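Local coordinates for neutral ceramidase (Pseudomonas aeruginosa, PDB 2ZWS), which cleaves the N-acyl bond of ceramides to give sphingosine and a free fatty acid, using zinc, and also catalyses the reverse synthesis, at residues 524-529 and 634-639; 534-539 and 604-609; 542-547 and 613-618; 560-565 and 575-580. One frame throughout, in Å; residues are numbered along the deposited sequence.

Contact 1 of 4, residues 524-529 and 634-639; sequences GDVLQQ and GSTRSF
Gln-529 turns CG anti to its carbonyl carbon (chi1 -66°) and bends again at chi2 (-80°), which lays its amide along residues 634-639. Arg-637 sets CG between its backbone N and carbonyl carbon (chi1 68°) and then runs extended to NE, crossing the glutamine with its guanidinium plane nearly parallel to the amide. The two meet twice. Arg-637 N donates a nearly straight hydrogen bond to Gln-529 OE1 (2.9 Å), arriving somewhat tilted from the carbonyl plane, and Gln-529 CB sits over the centre of one guanidinium face, 3.6 Å from Arg-637 CZ. The other end of the amide is used too: Gln-529 NE2 gives to a water (3.0 Å) that itself donates to Ser-635 O (2.8 Å); both ends of the amide are thus bonded, which should restrict its rotation. Arg-637 NH2 finds its own acceptor in Pro-530 O. Further back, Val-526 CG2 rests on Ser-635 O at 3.6 Å, and Gly-634 CA points a C-H at Gly-524 O (3.4 Å). Segment 524-529 holds a classic beta bulge, with Leu-527 and Gln-528 both facing Ala-543, on an outermost strand of one sheet; strand 629-642 belongs to the other, and the contact bridges the edge of a beta-sandwich.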
loop_
_atom_site.group_PDB
_atom_site.type_symbol
_atom_site.label_atom_id
_atom_site.label_comp_id
_atom_site.label_asym_id
_atom_site.label_seq_id
_atom_site.Cartn_x
_atom_site.Cartn_y
_atom_site.Cartn_z
ATOM N N GLY A 524 -15.730 -15.425 24.609
ATOM C CA GLY A 524 -16.425 -16.216 23.580
ATOM C C GLY A 524 -17.941 -16.317 23.740
ATOM O O GLY A 524 -18.651 -16.748 22.819
ATOM N N ASP A 525 -18.459 -15.890 24.892
ATOM C CA ASP A 525 -19.901 -15.899 25.089
ATOM C C ASP A 525 -20.575 -14.966 24.077
ATOM O O ASP A 525 -20.056 -13.895 23.746
ATOM C CB ASP A 525 -20.260 -15.480 26.522
ATOM C CG ASP A 525 -20.099 -16.615 27.543
ATOM O OD1 ASP A 525 -19.684 -17.749 27.167
ATOM O OD2 ASP A 525 -20.401 -16.357 28.732
ATOM N N VAL A 526 -21.732 -15.382 23.581
ATOM C CA VAL A 526 -22.509 -14.567 22.646
ATOM C C VAL A 526 -23.309 -13.485 23.390
ATOM O O VAL A 526 -24.148 -13.797 24.262
ATOM C CB VAL A 526 -23.422 -15.416 21.742
ATOM C CG1 VAL A 526 -24.214 -14.524 20.802
ATOM C CG2 VAL A 526 -22.581 -16.386 20.939
ATOM N N LEU A 527 -23.049 -12.230 23.025
ATOM C CA LEU A 527 -23.765 -11.073 23.546
ATOM C C LEU A 527 -25.010 -10.733 22.739
ATOM O O LEU A 527 -25.998 -10.232 23.294
ATOM C CB LEU A 527 -22.840 -9.854 23.611
ATOM C CG LEU A 527 -21.610 -9.997 24.526
ATOM C CD1 LEU A 527 -20.617 -8.857 24.270
ATOM C CD2 LEU A 527 -22.074 -9.996 26.010
ATOM N N GLN A 528 -24.942 -10.963 21.427
ATOM C CA GLN A 528 -26.057 -10.703 20.528
ATOM C C GLN A 528 -26.160 -11.846 19.539
ATOM O O GLN A 528 -25.257 -12.019 18.712
ATOM C CB GLN A 528 -25.860 -9.396 19.760
ATOM C CG GLN A 528 -26.996 -9.093 18.779
ATOM C CD GLN A 528 -26.955 -7.671 18.295
ATOM O OE1 GLN A 528 -26.595 -6.763 19.041
ATOM N NE2 GLN A 528 -27.331 -7.460 17.045
ATOM N N GLN A 529 -27.230 -12.627 19.658
ATOM C CA GLN A 529 -27.506 -13.723 18.739
ATOM C C GLN A 529 -28.135 -13.184 17.467
ATOM O O GLN A 529 -28.767 -12.132 17.483
ATOM C CB GLN A 529 -28.441 -14.766 19.390
ATOM C CG GLN A 529 -27.813 -15.503 20.578
ATOM C CD GLN A 529 -26.878 -16.648 20.198
ATOM O OE1 GLN A 529 -26.569 -16.855 19.022
ATOM N NE2 GLN A 529 -26.392 -17.382 21.216
ATOM N N GLY A 634 -16.006 -18.539 20.207
ATOM C CA GLY A 634 -17.425 -18.818 20.435
ATOM C C GLY A 634 -18.161 -18.927 19.119
ATOM O O GLY A 634 -17.668 -18.474 18.087
ATOM N N SER A 635 -19.356 -19.507 19.159
ATOM C CA SER A 635 -20.194 -19.660 17.970
ATOM C C SER A 635 -21.626 -19.266 18.282
ATOM O O SER A 635 -22.113 -19.561 19.373
ATOM C CB SER A 635 -20.161 -21.096 17.462
ATOM O OG SER A 635 -18.911 -21.394 16.853
ATOM N N THR A 636 -22.278 -18.569 17.348
ATOM C CA THR A 636 -23.691 -18.210 17.510
ATOM C C THR A 636 -24.564 -19.435 17.271
ATOM O O THR A 636 -24.114 -20.459 16.735
ATOM C CB THR A 636 -24.177 -17.088 16.538
ATOM O OG1 THR A 636 -24.206 -17.586 15.196
ATOM C CG2 THR A 636 -23.281 -15.859 16.610
ATOM N N ARG A 637 -25.823 -19.326 17.674
ATOM C CA ARG A 637 -26.822 -20.283 17.233
ATOM C C ARG A 637 -26.987 -20.149 15.716
ATOM O O ARG A 637 -26.580 -19.138 15.130
ATOM C CB ARG A 637 -28.149 -20.027 17.949
ATOM C CG ARG A 637 -28.809 -18.732 17.554
ATOM C CD ARG A 637 -30.018 -18.484 18.415
ATOM N NE ARG A 637 -30.690 -17.258 18.014
ATOM C CZ ARG A 637 -31.479 -16.552 18.812
ATOM N NH1 ARG A 637 -31.682 -16.941 20.063
ATOM N NH2 ARG A 637 -32.055 -15.451 18.361
ATOM N N SER A 638 -27.563 -21.159 15.069
ATOM C CA SER A 638 -27.828 -21.045 13.641
ATOM C C SER A 638 -28.952 -20.052 13.308
ATOM O O SER A 638 -29.816 -19.754 14.145
ATOM C CB SER A 638 -28.137 -22.414 13.032
ATOM O OG SER A 638 -29.417 -22.838 13.457
ATOM N N PHE A 639 -28.918 -19.539 12.078
ATOM C CA PHE A 639 -29.992 -18.732 11.494
ATOM C C PHE A 639 -30.229 -19.221 10.072
ATOM O O PHE A 639 -29.361 -19.897 9.500
ATOM C CB PHE A 639 -29.660 -17.226 11.524
ATOM C CG PHE A 639 -28.383 -16.859 10.800
ATOM C CD1 PHE A 639 -27.168 -16.908 11.460
ATOM C CD2 PHE A 639 -28.408 -16.466 9.463
ATOM C CE1 PHE A 639 -25.987 -16.587 10.805
ATOM C CE2 PHE A 639 -27.214 -16.130 8.793
ATOM C CZ PHE A 639 -26.018 -16.179 9.467
HETATM O O HOH W 1 -20.189 -19.161 22.479
HETATM O O HOH W 2 -24.446 -19.672 20.860
#

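Contact 2 of 4, residues 534-539 and 604-609; sequences YRIGDK and IPPGTE
Ile-604 reaches into the turn formed by residues 534-539. Its CB and CG1 both lie close to Asp-538 O, CG1 at 3.6 Å. At the tip CD1 meets Tyr-534 CB (3.6 Å), the two side chains crossing at about a right angle, while the branch CG2 turns to Ile-536 CG1 at 4.1 Å. The backbone of Ile-604 is gripped at both polar atoms: Ile-604 N gives an almost linear bond to Asp-538 O (2.9 Å), and Ile-604 O takes the N-H of Gly-537 (2.8 Å). Each segment contains a type II beta turn, 535-538 and 605-608, with glycine (Gly-537, Gly-607) at the third position. In the beta-sandwich both pieces do the same job of carrying the chain from one sheet to the other, from strand 533-535 to 539-545 and from 595-603 to 611-622. The first turn is closed twice, by Asp-538 N to Arg-535 O and by Arg-535 N to Asp-538 OD1 (2.9 Å), the latter bond coming from above the carboxylate plane. Ile-536 spreads over the second turn: with CG2 anti to the backbone N, this methyl falls on Pro-605 O (3.7 Å) and equally near Pro-606 N.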
loop_
_atom_site.group_PDB
_atom_site.type_symbol
_atom_site.label_atom_id
_atom_site.label_comp_id
_atom_site.label_asym_id
_atom_site.label_seq_id
_atom_site.Cartn_x
_atom_site.Cartn_y
_atom_site.Cartn_z
ATOM N N TYR A 534 -33.162 -14.498 7.715
ATOM C CA TYR A 534 -32.794 -13.317 6.939
ATOM C C TYR A 534 -33.023 -13.599 5.471
ATOM O O TYR A 534 -33.132 -14.758 5.073
ATOM C CB TYR A 534 -31.301 -12.977 7.120
ATOM C CG TYR A 534 -30.885 -12.623 8.532
ATOM C CD1 TYR A 534 -30.570 -13.612 9.460
ATOM C CD2 TYR A 534 -30.783 -11.304 8.924
ATOM C CE1 TYR A 534 -30.174 -13.282 10.762
ATOM C CE2 TYR A 534 -30.386 -10.966 10.222
ATOM C CZ TYR A 534 -30.087 -11.953 11.120
ATOM O OH TYR A 534 -29.702 -11.641 12.394
ATOM N N ARG A 535 -33.074 -12.530 4.683
ATOM C CA ARG A 535 -33.178 -12.606 3.228
ATOM C C ARG A 535 -31.890 -12.069 2.613
ATOM O O ARG A 535 -31.146 -11.322 3.251
ATOM C CB ARG A 535 -34.343 -11.753 2.724
ATOM C CG ARG A 535 -35.675 -12.078 3.382
ATOM C CD ARG A 535 -36.837 -11.661 2.509
ATOM N NE ARG A 535 -38.073 -12.328 2.930
ATOM C CZ ARG A 535 -38.496 -13.502 2.460
ATOM N NH1 ARG A 535 -37.794 -14.154 1.532
ATOM N NH2 ARG A 535 -39.633 -14.024 2.911
ATOM N N ILE A 536 -31.643 -12.428 1.359
ATOM C CA ILE A 536 -30.514 -11.867 0.634
ATOM C C ILE A 536 -30.627 -10.337 0.646
ATOM O O ILE A 536 -31.715 -9.776 0.435
ATOM C CB ILE A 536 -30.417 -12.436 -0.802
ATOM C CG1 ILE A 536 -29.934 -13.890 -0.743
ATOM C CG2 ILE A 536 -29.459 -11.600 -1.635
ATOM C CD1 ILE A 536 -29.937 -14.630 -2.100
ATOM N N GLY A 537 -29.511 -9.671 0.940
ATOM C CA GLY A 537 -29.488 -8.224 1.013
ATOM C C GLY A 537 -29.550 -7.732 2.446
ATOM O O GLY A 537 -29.245 -6.578 2.712
ATOM N N ASP A 538 -29.957 -8.608 3.369
ATOM C CA ASP A 538 -29.994 -8.244 4.780
ATOM C C ASP A 538 -28.611 -8.305 5.398
ATOM O O ASP A 538 -27.765 -9.118 4.990
ATOM C CB ASP A 538 -30.915 -9.187 5.565
ATOM C CG ASP A 538 -32.406 -8.968 5.270
ATOM O OD1 ASP A 538 -33.204 -9.830 5.695
ATOM O OD2 ASP A 538 -32.791 -7.952 4.640
ATOM N N LYS A 539 -28.404 -7.488 6.433
ATOM C CA LYS A 539 -27.180 -7.553 7.223
ATOM C C LYS A 539 -27.415 -8.287 8.547
ATOM O O LYS A 539 -28.298 -7.908 9.320
ATOM C CB LYS A 539 -26.675 -6.141 7.495
ATOM C CG LYS A 539 -25.289 -6.049 8.123
ATOM C CD LYS A 539 -25.020 -4.567 8.431
ATOM C CE LYS A 539 -23.525 -4.260 8.454
ATOM N NZ LYS A 539 -23.271 -2.906 9.041
ATOM N N ILE A 604 -25.500 -10.234 3.469
ATOM C CA ILE A 604 -25.711 -11.459 2.683
ATOM C C ILE A 604 -25.846 -11.092 1.208
ATOM O O ILE A 604 -26.812 -10.423 0.833
ATOM C CB ILE A 604 -26.989 -12.221 3.162
ATOM C CG1 ILE A 604 -26.901 -12.566 4.649
ATOM C CG2 ILE A 604 -27.195 -13.486 2.340
ATOM C CD1 ILE A 604 -28.250 -12.744 5.310
ATOM N N PRO A 605 -24.847 -11.483 0.379
ATOM C CA PRO A 605 -24.835 -11.033 -1.019
ATOM C C PRO A 605 -25.732 -11.856 -1.945
ATOM O O PRO A 605 -26.055 -12.991 -1.620
ATOM C CB PRO A 605 -23.369 -11.225 -1.413
ATOM C CG PRO A 605 -22.963 -12.446 -0.673
ATOM C CD PRO A 605 -23.662 -12.307 0.695
ATOM N N PRO A 606 -26.101 -11.296 -3.112
ATOM C CA PRO A 606 -26.801 -12.077 -4.144
ATOM C C PRO A 606 -26.040 -13.349 -4.451
ATOM O O PRO A 606 -24.805 -13.334 -4.523
ATOM C CB PRO A 606 -26.779 -11.151 -5.356
ATOM C CG PRO A 606 -26.734 -9.774 -4.769
ATOM C CD PRO A 606 -25.903 -9.889 -3.520
ATOM N N GLY A 607 -26.765 -14.451 -4.595
ATOM C CA GLY A 607 -26.140 -15.721 -4.908
ATOM C C GLY A 607 -25.830 -16.630 -3.744
ATOM O O GLY A 607 -25.325 -17.732 -3.958
ATOM N N THR A 608 -26.102 -16.209 -2.502
ATOM C CA THR A 608 -25.904 -17.078 -1.340
ATOM C C THR A 608 -26.978 -18.160 -1.326
ATOM O O THR A 608 -28.156 -17.853 -1.530
ATOM C CB THR A 608 -26.011 -16.287 -0.027
ATOM O OG1 THR A 608 -27.150 -15.430 -0.093
ATOM C CG2 THR A 608 -24.785 -15.447 0.188
ATOM N N GLU A 609 -26.582 -19.404 -1.084
ATOM C CA GLU A 609 -27.526 -20.502 -1.011
ATOM C C GLU A 609 -28.475 -20.301 0.164
ATOM O O GLU A 609 -28.033 -19.947 1.257
ATOM C CB GLU A 609 -26.782 -21.830 -0.874
ATOM C CG GLU A 609 -26.419 -22.476 -2.204
ATOM C CD GLU A 609 -27.505 -23.427 -2.707
ATOM O OE1 GLU A 609 -28.570 -22.948 -3.164
ATOM O OE2 GLU A 609 -27.286 -24.662 -2.650
#

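Contact 3 of 4, residues 542-547 and 613-618; sequences VAFVTG and YYIRHY
One face of the Phe-544 ring is covered by His-617 CB, a CH-pi contact 3.5 Å from the ring centroid and only 10° off the normal. At the edge of the same ring, near its plane, CZ meets Ile-615 O at 3.7 Å. The imidazole of His-617 lies oblique to the phenyl, planes at 36° and centroids 5.2 Å apart, so the pair is neither stacked nor T-shaped. With CG anti to the backbone N, the His-617 ring reaches back beside Phe-544 CB, 3.7 Å from His-617 CD2, and presents its edge to Thr-546. That threonine is modelled in two conformers, which leaves the details of its approach doubtful. His-617 ND1 is hydrogen-bonded to Phe-559 O, which helps fix the ring's rotation. Beyond the phenyl, Val-542 CG2 sits against both CG2 and CD1 of Ile-615, 3.9 Å from each. The strand axes are 8.5 Å apart and cross at -33°, as in aligned face-to-face packing of the two sheets of a beta-sandwich. Strand 595-603 extends this core, Ile-600 touching Phe-544 and Ile-615 and Ala-598 touching His-617; strand 629-642 adds Thr-636 against Phe-544.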
loop_
_atom_site.group_PDB
_atom_site.type_symbol
_atom_site.label_atom_id
_atom_site.label_comp_id
_atom_site.label_asym_id
_atom_site.label_seq_id
_atom_site.Cartn_x
_atom_site.Cartn_y
_atom_site.Cartn_z
ATOM N N VAL A 542 -23.973 -9.825 14.902
ATOM C CA VAL A 542 -23.835 -10.585 16.134
ATOM C C VAL A 542 -22.672 -10.028 16.956
ATOM O O VAL A 542 -21.907 -9.183 16.469
ATOM C CB VAL A 542 -23.599 -12.090 15.853
ATOM C CG1 VAL A 542 -24.755 -12.691 15.023
ATOM C CG2 VAL A 542 -22.230 -12.325 15.177
ATOM N N ALA A 543 -22.518 -10.506 18.194
ATOM C CA ALA A 543 -21.458 -9.950 19.042
ATOM C C ALA A 543 -21.061 -10.942 20.105
ATOM O O ALA A 543 -21.925 -11.687 20.595
ATOM C CB ALA A 543 -21.890 -8.632 19.691
ATOM N N PHE A 544 -19.781 -10.900 20.484
ATOM C CA PHE A 544 -19.171 -11.856 21.436
ATOM C C PHE A 544 -18.320 -11.126 22.469
ATOM O O PHE A 544 -17.735 -10.087 22.168
ATOM C CB PHE A 544 -18.184 -12.765 20.710
ATOM C CG PHE A 544 -18.790 -13.634 19.646
ATOM C CD1 PHE A 544 -19.115 -14.966 19.904
ATOM C CD2 PHE A 544 -19.025 -13.113 18.372
ATOM C CE1 PHE A 544 -19.637 -15.758 18.903
ATOM C CE2 PHE A 544 -19.576 -13.903 17.377
ATOM C CZ PHE A 544 -19.868 -15.242 17.641
ATOM N N VAL A 545 -18.231 -11.685 23.684
ATOM C CA VAL A 545 -17.232 -11.258 24.683
ATOM C C VAL A 545 -15.871 -11.634 24.106
ATOM O O VAL A 545 -15.685 -12.771 23.676
ATOM C CB VAL A 545 -17.457 -12.018 26.022
ATOM C CG1 VAL A 545 -16.383 -11.686 27.021
ATOM C CG2 VAL A 545 -18.837 -11.710 26.589
ATOM N N THR A 546 -14.921 -10.702 24.077
ATOM C CA THR A 546 -13.641 -10.979 23.425
ATOM C C THR A 546 -12.440 -10.512 24.238
ATOM O O THR A 546 -12.582 -10.077 25.393
ATOM C CB THR A 546 -13.582 -10.333 22.026
ATOM O OG1 THR A 546 -14.842 -10.476 21.382
ATOM C CG2 THR A 546 -12.531 -11.020 21.190
ATOM N N GLY A 547 -11.249 -10.626 23.637
ATOM C CA GLY A 547 -10.026 -10.015 24.157
ATOM C C GLY A 547 -9.398 -9.140 23.070
ATOM O O GLY A 547 -9.788 -9.175 21.894
ATOM N N TYR A 613 -27.003 -21.237 8.643
ATOM C CA TYR A 613 -25.672 -20.679 8.814
ATOM C C TYR A 613 -25.437 -20.337 10.279
ATOM O O TYR A 613 -26.390 -20.164 11.043
ATOM C CB TYR A 613 -25.556 -19.385 8.001
ATOM C CG TYR A 613 -25.604 -19.573 6.500
ATOM C CD1 TYR A 613 -24.422 -19.611 5.759
ATOM C CD2 TYR A 613 -26.824 -19.691 5.816
ATOM C CE1 TYR A 613 -24.436 -19.777 4.384
ATOM C CE2 TYR A 613 -26.854 -19.871 4.425
ATOM C CZ TYR A 613 -25.647 -19.910 3.718
ATOM O OH TYR A 613 -25.640 -20.075 2.347
ATOM N N TYR A 614 -24.176 -20.218 10.675
ATOM C CA TYR A 614 -23.875 -19.581 11.950
ATOM C C TYR A 614 -22.576 -18.800 11.844
ATOM O O TYR A 614 -21.871 -18.907 10.845
ATOM C CB TYR A 614 -23.826 -20.599 13.090
ATOM C CG TYR A 614 -22.707 -21.620 13.033
ATOM C CD1 TYR A 614 -22.892 -22.867 12.410
ATOM C CD2 TYR A 614 -21.485 -21.373 13.649
ATOM C CE1 TYR A 614 -21.869 -23.811 12.383
ATOM C CE2 TYR A 614 -20.474 -22.316 13.645
ATOM C CZ TYR A 614 -20.669 -23.530 13.002
ATOM O OH TYR A 614 -19.655 -24.455 13.005
ATOM N N ILE A 615 -22.264 -18.012 12.861
ATOM C CA ILE A 615 -21.035 -17.221 12.846
ATOM C C ILE A 615 -20.129 -17.660 13.999
ATOM O O ILE A 615 -20.582 -17.805 15.139
ATOM C CB ILE A 615 -21.355 -15.694 12.882
ATOM C CG1 ILE A 615 -22.017 -15.262 11.559
ATOM C CG2 ILE A 615 -20.087 -14.859 13.166
ATOM C CD1 ILE A 615 -22.599 -13.857 11.556
ATOM N N ARG A 616 -18.864 -17.925 13.684
ATOM C CA ARG A 616 -17.859 -18.259 14.674
ATOM C C ARG A 616 -16.871 -17.098 14.857
ATOM O O ARG A 616 -16.433 -16.466 13.871
ATOM C CB ARG A 616 -17.123 -19.536 14.257
ATOM C CG ARG A 616 -16.144 -20.069 15.256
ATOM C CD ARG A 616 -15.788 -21.517 14.952
ATOM N NE ARG A 616 -14.763 -21.991 15.878
ATOM C CZ ARG A 616 -14.281 -23.227 15.893
ATOM N NH1 ARG A 616 -13.345 -23.560 16.770
ATOM N NH2 ARG A 616 -14.723 -24.117 15.012
ATOM N N HIS A 617 -16.508 -16.836 16.108
ATOM C CA HIS A 617 -15.511 -15.836 16.444
ATOM C C HIS A 617 -14.261 -16.486 17.030
ATOM O O HIS A 617 -14.358 -17.403 17.838
ATOM C CB HIS A 617 -16.084 -14.802 17.433
ATOM C CG HIS A 617 -15.060 -13.898 18.044
ATOM N ND1 HIS A 617 -14.194 -13.121 17.292
ATOM C CD2 HIS A 617 -14.815 -13.589 19.343
ATOM C CE1 HIS A 617 -13.434 -12.411 18.110
ATOM N NE2 HIS A 617 -13.783 -12.687 19.355
ATOM N N TYR A 618 -13.096 -16.023 16.587
ATOM C CA TYR A 618 -11.804 -16.407 17.159
ATOM C C TYR A 618 -11.105 -15.150 17.650
ATOM O O TYR A 618 -11.066 -14.160 16.916
ATOM C CB TYR A 618 -10.919 -17.043 16.089
ATOM C CG TYR A 618 -11.462 -18.252 15.390
ATOM C CD1 TYR A 618 -11.061 -19.524 15.788
ATOM C CD2 TYR A 618 -12.337 -18.148 14.312
ATOM C CE1 TYR A 618 -11.522 -20.653 15.132
ATOM C CE2 TYR A 618 -12.810 -19.269 13.644
ATOM C CZ TYR A 618 -12.399 -20.526 14.077
ATOM O OH TYR A 618 -12.839 -21.670 13.430
#

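Contact 4 of 4, residues 560-565 and 575-580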
loop_
_atom_site.group_PDB
_atom_site.type_symbol
_atom_site.label_atom_id
_atom_site.label_comp_id
_atom_site.label_asym_id
_atom_site.label_seq_id
_atom_site.Cartn_x
_atom_site.Cartn_y
_atom_site.Cartn_z
ATOM N N LEU A 560 -13.168 -14.207 12.380
ATOM C CA LEU A 560 -14.553 -14.597 12.168
ATOM C C LEU A 560 -14.680 -15.551 10.995
ATOM O O LEU A 560 -13.913 -15.518 10.039
ATOM C CB LEU A 560 -15.445 -13.375 11.926
ATOM C CG LEU A 560 -15.339 -12.662 10.567
ATOM C CD1 LEU A 560 -16.345 -13.214 9.529
ATOM C CD2 LEU A 560 -15.443 -11.141 10.726
ATOM N N GLU A 561 -15.710 -16.370 11.071
ATOM C CA GLU A 561 -16.083 -17.262 9.982
ATOM C C GLU A 561 -17.599 -17.232 9.886
ATOM O O GLU A 561 -18.277 -17.266 10.918
ATOM C CB GLU A 561 -15.595 -18.684 10.275
ATOM C CG GLU A 561 -14.102 -18.893 10.004
ATOM C CD GLU A 561 -13.564 -20.254 10.462
ATOM O OE1 GLU A 561 -14.293 -21.013 11.154
ATOM O OE2 GLU A 561 -12.388 -20.543 10.137
ATOM N N VAL A 562 -18.124 -17.148 8.662
ATOM C CA VAL A 562 -19.532 -17.434 8.372
ATOM C C VAL A 562 -19.557 -18.861 7.877
ATOM O O VAL A 562 -18.886 -19.178 6.883
ATOM C CB VAL A 562 -20.135 -16.510 7.308
ATOM C CG1 VAL A 562 -21.607 -16.802 7.153
ATOM C CG2 VAL A 562 -19.968 -15.055 7.717
ATOM N N VAL A 563 -20.328 -19.696 8.577
ATOM C CA VAL A 563 -20.320 -21.135 8.347
ATOM C C VAL A 563 -21.675 -21.617 7.841
ATOM O O VAL A 563 -22.705 -21.352 8.473
ATOM C CB VAL A 563 -19.912 -21.908 9.626
ATOM C CG1 VAL A 563 -19.849 -23.422 9.347
ATOM C CG2 VAL A 563 -18.568 -21.440 10.162
ATOM N N ASN A 564 -21.652 -22.309 6.701
ATOM C CA ASN A 564 -22.818 -22.917 6.065
ATOM C C ASN A 564 -22.945 -24.366 6.550
ATOM O O ASN A 564 -21.982 -25.136 6.454
ATOM C CB ASN A 564 -22.617 -22.870 4.536
ATOM C CG ASN A 564 -23.808 -23.419 3.738
ATOM O OD1 ASN A 564 -24.924 -23.560 4.242
ATOM N ND2 ASN A 564 -23.569 -23.692 2.459
ATOM N N ILE A 565 -24.111 -24.724 7.097
ATOM C CA ILE A 565 -24.363 -26.114 7.553
ATOM C C ILE A 565 -25.525 -26.774 6.804
ATOM O O ILE A 565 -26.089 -27.784 7.255
ATOM C CB ILE A 565 -24.571 -26.219 9.079
ATOM C CG1 ILE A 565 -25.539 -25.131 9.565
ATOM C CG2 ILE A 565 -23.218 -26.167 9.797
ATOM C CD1 ILE A 565 -25.923 -25.239 11.033
ATOM N N THR A 575 -17.019 -23.110 5.490
ATOM C CA THR A 575 -16.872 -21.665 5.662
ATOM C C THR A 575 -17.101 -20.982 4.323
ATOM O O THR A 575 -16.554 -21.380 3.283
ATOM C CB THR A 575 -15.535 -21.242 6.374
ATOM O OG1 THR A 575 -15.272 -19.842 6.160
ATOM C CG2 THR A 575 -14.351 -22.055 5.896
ATOM N N VAL A 576 -17.983 -19.988 4.342
ATOM C CA VAL A 576 -18.323 -19.219 3.144
ATOM C C VAL A 576 -17.830 -17.769 3.204
ATOM O O VAL A 576 -17.862 -17.061 2.194
ATOM C CB VAL A 576 -19.848 -19.209 2.823
ATOM C CG1 VAL A 576 -20.373 -20.647 2.547
ATOM C CG2 VAL A 576 -20.648 -18.498 3.924
ATOM N N ALA A 577 -17.380 -17.330 4.376
ATOM C CA ALA A 577 -16.788 -15.992 4.488
ATOM C C ALA A 577 -15.868 -15.902 5.695
ATOM O O ALA A 577 -16.080 -16.569 6.710
ATOM C CB ALA A 577 -17.866 -14.928 4.541
ATOM N N THR A 578 -14.838 -15.069 5.554
ATOM C CA THR A 578 -13.804 -14.883 6.543
ATOM C C THR A 578 -13.731 -13.369 6.843
ATOM O O THR A 578 -14.473 -12.593 6.227
ATOM C CB THR A 578 -12.508 -15.497 5.944
ATOM O OG1 THR A 578 -12.466 -16.890 6.272
ATOM C CG2 THR A 578 -11.274 -14.829 6.423
ATOM N N ASP A 579 -12.833 -12.933 7.735
ATOM C CA ASP A 579 -12.714 -11.490 7.983
ATOM C C ASP A 579 -12.127 -10.713 6.793
ATOM O O ASP A 579 -12.215 -9.492 6.766
ATOM C CB ASP A 579 -12.017 -11.150 9.329
ATOM C CG ASP A 579 -10.531 -11.525 9.377
ATOM O OD1 ASP A 579 -9.893 -11.727 8.301
ATOM O OD2 ASP A 579 -9.981 -11.538 10.509
ATOM N N ASN A 580 -11.551 -11.415 5.817
ATOM C CA ASN A 580 -11.013 -10.752 4.647
ATOM C C ASN A 580 -12.092 -10.261 3.695
ATOM O O ASN A 580 -11.863 -9.329 2.918
ATOM C CB ASN A 580 -10.088 -11.670 3.864
ATOM C CG ASN A 580 -9.365 -10.942 2.770
ATOM O OD1 ASN A 580 -8.776 -9.879 2.999
ATOM N ND2 ASN A 580 -9.409 -11.503 1.564
HETATM O O HOH W 3 -11.321 -19.517 7.950
#
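Val-562 pairs with Val-576 and Ala-577 through both of its backbone polar atoms, joining strand 560-566 to strand 574-578. Val-562 N donates to Ala-577 O (2.9 Å, 166° at the hydrogen). Val-562 O is the acceptor shared by two successive residues: Val-576 N donates at 2.8 Å, while Ala-577 N is a long, weak second donor at 3.5 Å. Two residues facing one is a classic beta bulge, and it shifts the register by one before Val-563 pairs with Thr-575. Ala-577 O also receives a C-H from Glu-561 CA (3.3 Å). The two methyls of Val-562 part, CG1 going to Val-576 CG2 and CG2 to Ala-577 CB, each at 3.8 Å. At the open end of the hairpin, away from its turn, Leu-560 CD2 packs on Asp-579 CB (3.7 Å). The carboxylate of Glu-561 is held by Tyr-618 OH at OE1 and by a donating water at OE2 (2.6 Å). Asp-579 has its carboxylate engaged, OD1 in a salt bridge with Arg-39 and OD2 by Phe-559 N; Thr-578 N and O are taken by Asp-581 OD2 and Thr-584 OG1. With its side chain about 5 Å from the magnesium ion, Asp-579 probably binds through its carbonyl oxygen, beside His-37, Asp-581 and Thr-584: a bulged antiparallel hairpin leading straight into a metal site.

All four contacts belong to the C-terminal beta-sandwich. Contact 3 packs its two sheets, contact 1 joins them at an edge and contact 2 at the turns between them, whereas contact 4 pairs strands within one sheet. Contacts 1 and 3 are nearest, centres about 6 Å apart, and share both sheets: Leu-527 N lies 2.7 Å from Ala-543 O. Contacts 3 and 4, centres about 11 Å apart, join where Tyr-614 O approaches Val-563 N (2.9 Å). Contacts 1 and 2, centres about 19 Å apart, touch through Phe-639 and Tyr-534. Contact 4 alone holds a magnesium ligand, Asp-579, its side chain about 5 Å from the ion; the side chains of Pro-605 (contact 2) and Ile-615 (contact 3) each come to about 11 Å. None includes a zinc ligand.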